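Local coordinates for protein quinone oxidoreductase (Coxiella burnetii, PDB 3TQH) that probably reduces quinones with NADPH, as a member of the medium-chain dehydrogenase/reductase family, and binds NADPH largely through a Rossmann-type domain, at residues 153-158 with 179-184. Numbering follows the deposited sequence.
Sequences GDVVLI and TVITTA. With NDP (NADPH dihydro-nicotinamide-adenine-dinucleotide phosphate), chain B.
Thr182 carries its OG1 anti to the backbone N (chi1 -174°), which aims the hydroxyl at the carbonyl of Ile158. In Ile181 the CG1 branch, extended at chi2 (176°), brings CD1 to Val155, while CG2, anti to the backbone N, faces Leu157 CD1. The two strands run parallel. Their backbone bonds alternate: Thr179 N and Ile181 N donate to Asp154 O and Val156 O, and Val156 N and Ile158 N donate to Thr179 O and Ile181 O. The shortest, Ile181 N to Val156 O, is 2.7 Å. Thr182 OG1 gives its proton to Ile158 O at 2.6 Å, in line with the C=O bond. On one face Ile181 CD1 lies 3.6 Å from Val155 CG1, and Leu157 CD1 lies 3.8 Å from Ile181 CG2. The other face holds Val156, Ile158, Val180 and Thr182. Helix 164-175 covers part of it and completes a right-handed beta-alpha-beta crossover of the Rossmann fold. Thr183 OG1 makes a close non-bonded contact, 3.4 Å, with the adenine ring carbon C2A of NDP. At the end of the pairing Ile158 O is thus held by two donors, the Thr182 hydroxyl and, weakly, Thr183 N. Thr183 OG1, fixed by hydrogen bonds with His159 ND1 and Ala160 N, lies against the adenine.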
ATOM      1  N   GLY A 153     -13.506  21.666  -3.310  1.00 25.06           N
ATOM      2  CA  GLY A 153     -14.815  21.919  -2.705  1.00 25.65           C
ATOM      3  C   GLY A 153     -15.445  20.684  -2.074  1.00 23.63           C
ATOM      4  O   GLY A 153     -16.226  20.801  -1.134  1.00 24.04           O
ATOM      5  N   ASP A 154     -15.105  19.503  -2.587  1.00 21.77           N
ATOM      6  CA  ASP A 154     -15.693  18.246  -2.129  1.00 20.16           C
ATOM      7  C   ASP A 154     -15.285  17.920  -0.698  1.00 18.66           C
ATOM      8  O   ASP A 154     -14.167  18.228  -0.270  1.00 18.27           O
ATOM      9  CB  ASP A 154     -15.278  17.075  -3.043  1.00 19.04           C
ATOM     10  CG  ASP A 154     -15.947  17.116  -4.427  1.00 21.16           C
ATOM     11  OD1 ASP A 154     -16.783  18.012  -4.694  1.00 22.90           O
ATOM     12  OD2 ASP A 154     -15.630  16.230  -5.254  1.00 22.08           O
ATOM     13  N   VAL A 155     -16.199  17.295   0.036  1.00 17.87           N
ATOM     14  CA  VAL A 155     -15.890  16.771   1.356  1.00 16.44           C
ATOM     15  C   VAL A 155     -15.537  15.306   1.199  1.00 14.70           C
ATOM     16  O   VAL A 155     -16.271  14.553   0.556  1.00 14.55           O
ATOM     17  CB  VAL A 155     -17.071  16.907   2.314  1.00 17.22           C
ATOM     18  CG1 VAL A 155     -16.686  16.388   3.700  1.00 15.47           C
ATOM     19  CG2 VAL A 155     -17.539  18.363   2.370  1.00 19.12           C
ATOM     20  N   VAL A 156     -14.419  14.905   1.795  1.00 13.47           N
ATOM     21  CA  VAL A 156     -13.924  13.546   1.663  1.00 12.21           C
ATOM     22  C   VAL A 156     -13.616  12.944   3.031  1.00 11.51           C
ATOM     23  O   VAL A 156     -12.882  13.528   3.822  1.00 11.77           O
ATOM     24  CB  VAL A 156     -12.664  13.500   0.778  1.00 11.92           C
ATOM     25  CG1 VAL A 156     -12.148  12.084   0.663  1.00 11.17           C
ATOM     26  CG2 VAL A 156     -12.969  14.060  -0.611  1.00 12.81           C
ATOM     27  N   LEU A 157     -14.201  11.778   3.291  1.00 10.79           N
ATOM     28  CA  LEU A 157     -13.959  11.014   4.500  1.00 10.26           C
ATOM     29  C   LEU A 157     -12.989   9.883   4.162  1.00  9.30           C
ATOM     30  O   LEU A 157     -13.319   9.023   3.353  1.00  9.09           O
ATOM     31  CB  LEU A 157     -15.274  10.433   5.043  1.00 10.46           C
ATOM     32  CG  LEU A 157     -15.146   9.433   6.198  1.00 10.26           C
ATOM     33  CD1 LEU A 157     -14.501  10.096   7.410  1.00  9.51           C
ATOM     34  CD2 LEU A 157     -16.506   8.805   6.558  1.00 10.52           C
ATOM     35  N   ILE A 158     -11.807   9.900   4.778  1.00  8.83           N
ATOM     36  CA  ILE A 158     -10.794   8.864   4.602  1.00  8.20           C
ATOM     37  C   ILE A 158     -10.657   8.093   5.914  1.00  8.40           C
ATOM     38  O   ILE A 158     -10.130   8.613   6.893  1.00  8.61           O
ATOM     39  CB  ILE A 158      -9.417   9.480   4.225  1.00  8.28           C
ATOM     40  CG1 ILE A 158      -9.542  10.351   2.965  1.00  8.88           C
ATOM     41  CG2 ILE A 158      -8.374   8.400   4.024  1.00  7.30           C
ATOM     42  CD1 ILE A 158      -8.236  10.906   2.448  1.00  7.90           C
ATOM     43  N   THR A 179     -12.053  19.223   1.447  1.00 18.84           N
ATOM     44  CA  THR A 179     -12.201  19.170   2.898  1.00 18.48           C
ATOM     45  C   THR A 179     -12.036  17.714   3.318  1.00 16.37           C
ATOM     46  O   THR A 179     -12.790  16.859   2.859  1.00 15.53           O
ATOM     47  CB  THR A 179     -13.586  19.670   3.333  1.00 19.61           C
ATOM     48  OG1 THR A 179     -13.795  20.991   2.823  1.00 21.71           O
ATOM     49  CG2 THR A 179     -13.711  19.675   4.848  1.00 19.63           C
ATOM     50  N   VAL A 180     -11.049  17.438   4.172  1.00 15.54           N
ATOM     51  CA  VAL A 180     -10.705  16.070   4.545  1.00 13.87           C
ATOM     52  C   VAL A 180     -11.135  15.772   5.976  1.00 13.89           C
ATOM     53  O   VAL A 180     -10.691  16.431   6.920  1.00 14.55           O
ATOM     54  CB  VAL A 180      -9.192  15.793   4.381  1.00 13.20           C
ATOM     55  CG1 VAL A 180      -8.801  14.461   5.027  1.00 11.74           C
ATOM     56  CG2 VAL A 180      -8.819  15.781   2.908  1.00 13.41           C
ATOM     57  N   ILE A 181     -12.017  14.784   6.105  1.00 13.13           N
ATOM     58  CA  ILE A 181     -12.421  14.220   7.386  1.00 13.27           C
ATOM     59  C   ILE A 181     -11.753  12.857   7.470  1.00 12.02           C
ATOM     60  O   ILE A 181     -11.646  12.157   6.461  1.00 11.34           O
ATOM     61  CB  ILE A 181     -13.961  14.020   7.475  1.00 13.80           C
ATOM     62  CG1 ILE A 181     -14.709  15.296   7.075  1.00 15.84           C
ATOM     63  CG2 ILE A 181     -14.361  13.593   8.877  1.00 13.90           C
ATOM     64  CD1 ILE A 181     -16.240  15.150   7.054  1.00 16.96           C
ATOM     65  N   THR A 182     -11.304  12.463   8.654  1.00 11.92           N
ATOM     66  CA  THR A 182     -10.682  11.150   8.794  1.00 10.80           C
ATOM     67  C   THR A 182     -10.954  10.534  10.148  1.00 11.10           C
ATOM     68  O   THR A 182     -11.332  11.233  11.081  1.00 12.26           O
ATOM     69  CB  THR A 182      -9.151  11.218   8.564  1.00 10.56           C
ATOM     70  OG1 THR A 182      -8.610   9.890   8.570  1.00  9.53           O
ATOM     71  CG2 THR A 182      -8.466  12.052   9.650  1.00 10.92           C
ATOM     72  N   THR A 183     -10.748   9.222  10.243  1.00 10.53           N
ATOM     73  CA  THR A 183     -10.891   8.500  11.506  1.00 11.35           C
ATOM     74  C   THR A 183      -9.541   7.964  11.984  1.00 11.41           C
ATOM     75  O   THR A 183      -8.803   7.350  11.216  1.00 10.68           O
ATOM     76  CB  THR A 183     -11.905   7.339  11.394  1.00 11.33           C
ATOM     77  OG1 THR A 183     -11.606   6.541  10.244  1.00  9.92           O
ATOM     78  CG2 THR A 183     -13.326   7.878  11.273  1.00 11.52           C
ATOM     79  N   ALA A 184      -9.233   8.204  13.258  1.00 12.52           N
ATOM     80  CA  ALA A 184      -8.009   7.707  13.871  1.00 12.92           C
ATOM     81  C   ALA A 184      -8.088   7.748  15.402  1.00 14.91           C
ATOM     82  O   ALA A 184      -8.997   8.349  15.971  1.00 15.59           O
ATOM     83  CB  ALA A 184      -6.836   8.521  13.389  1.00 12.46           C
TER
HETATM   84  PA  NDP B 500      -2.393  -0.049   7.552  1.00  9.67           P
HETATM   85  O1A NDP B 500      -2.079  -1.253   8.344  1.00  9.38           O
HETATM   86  O2A NDP B 500      -1.178   0.733   7.251  1.00  9.30           O
HETATM   87  O5B NDP B 500      -3.428   0.887   8.349  1.00 10.56           O
HETATM   88  C5B NDP B 500      -3.270   1.050   9.746  1.00 11.36           C
HETATM   89  C4B NDP B 500      -4.153   2.187  10.236  1.00 10.76           C
HETATM   90  O4B NDP B 500      -5.487   1.734  10.331  1.00 10.87           O
HETATM   91  C3B NDP B 500      -3.784   2.713  11.617  1.00 11.55           C
HETATM   92  O3B NDP B 500      -3.191   3.988  11.496  1.00 10.96           O
HETATM   93  C2B NDP B 500      -5.098   2.765  12.391  1.00 11.52           C
HETATM   94  O2B NDP B 500      -5.330   4.018  12.997  1.00 11.55           O
HETATM   95  C1B NDP B 500      -6.141   2.496  11.319  1.00 10.36           C
HETATM   96  N9A NDP B 500      -7.326   1.760  11.785  1.00 10.61           N
HETATM   97  C8A NDP B 500      -7.364   0.478  12.276  1.00 12.21           C
HETATM   98  N7A NDP B 500      -8.644   0.166  12.564  1.00 12.42           N
HETATM   99  C5A NDP B 500      -9.422   1.226  12.264  1.00 10.47           C
HETATM  100  C6A NDP B 500     -10.790   1.428  12.375  1.00  9.73           C
HETATM  101  N6A NDP B 500     -11.560   0.464  12.851  1.00 10.57           N
HETATM  102  N1A NDP B 500     -11.333   2.635  11.993  1.00  8.93           N
HETATM  103  C2A NDP B 500     -10.506   3.632  11.496  1.00  8.24           C
HETATM  104  N3A NDP B 500      -9.142   3.429  11.379  1.00  8.14           N
HETATM  105  C4A NDP B 500      -8.609   2.237  11.765  1.00  9.65           C
HETATM  106  O3  NDP B 500      -3.184  -0.447   6.206  1.00 10.58           O
HETATM  107  PN  NDP B 500      -2.998   0.206   4.741  1.00 10.39           P
HETATM  108  O1N NDP B 500      -1.720  -0.261   4.164  1.00 11.69           O
HETATM  109  O2N NDP B 500      -3.294   1.647   4.738  1.00 10.06           O
HETATM  110  O5D NDP B 500      -4.186  -0.551   3.968  1.00 11.43           O
HETATM  111  C5D NDP B 500      -5.523  -0.505   4.428  1.00 10.81           C
HETATM  112  C4D NDP B 500      -6.333  -1.617   3.769  1.00 10.98           C
HETATM  113  O4D NDP B 500      -6.349  -1.443   2.365  1.00 10.77           O
HETATM  114  C3D NDP B 500      -5.734  -2.987   4.052  1.00 11.92           C
HETATM  115  O3D NDP B 500      -6.761  -3.885   4.403  1.00 12.00           O
HETATM  116  C2D NDP B 500      -5.061  -3.375   2.752  1.00 12.48           C
HETATM  117  O2D NDP B 500      -5.015  -4.777   2.559  1.00 13.55           O
HETATM  118  C1D NDP B 500      -5.921  -2.634   1.723  1.00 11.98           C
HETATM  119  N1N NDP B 500      -5.239  -2.307   0.449  1.00 11.57           N
HETATM  120  C2N NDP B 500      -5.874  -2.650  -0.720  1.00 12.08           C
HETATM  121  C3N NDP B 500      -5.293  -2.439  -1.968  1.00 12.08           C
HETATM  122  C7N NDP B 500      -6.001  -2.818  -3.236  1.00 12.38           C
HETATM  123  O7N NDP B 500      -5.349  -2.591  -4.467  1.00 13.05           O
HETATM  124  N7N NDP B 500      -7.213  -3.366  -3.178  1.00 10.79           N
HETATM  125  C4N NDP B 500      -3.925  -1.819  -2.018  1.00 12.70           C
HETATM  126  C5N NDP B 500      -3.292  -1.459  -0.712  1.00 12.66           C
HETATM  127  C6N NDP B 500      -3.992  -1.722   0.462  1.00 12.52           C
HETATM  128  P2B NDP B 500      -5.250   4.200  14.595  1.00 14.31           P
HETATM  129  O1X NDP B 500      -5.250   5.677  14.901  1.00 14.81           O
HETATM  130  O2X NDP B 500      -3.975   3.590  15.124  1.00 16.49           O
HETATM  131  O3X NDP B 500      -6.426   3.563  15.286  1.00 14.93           O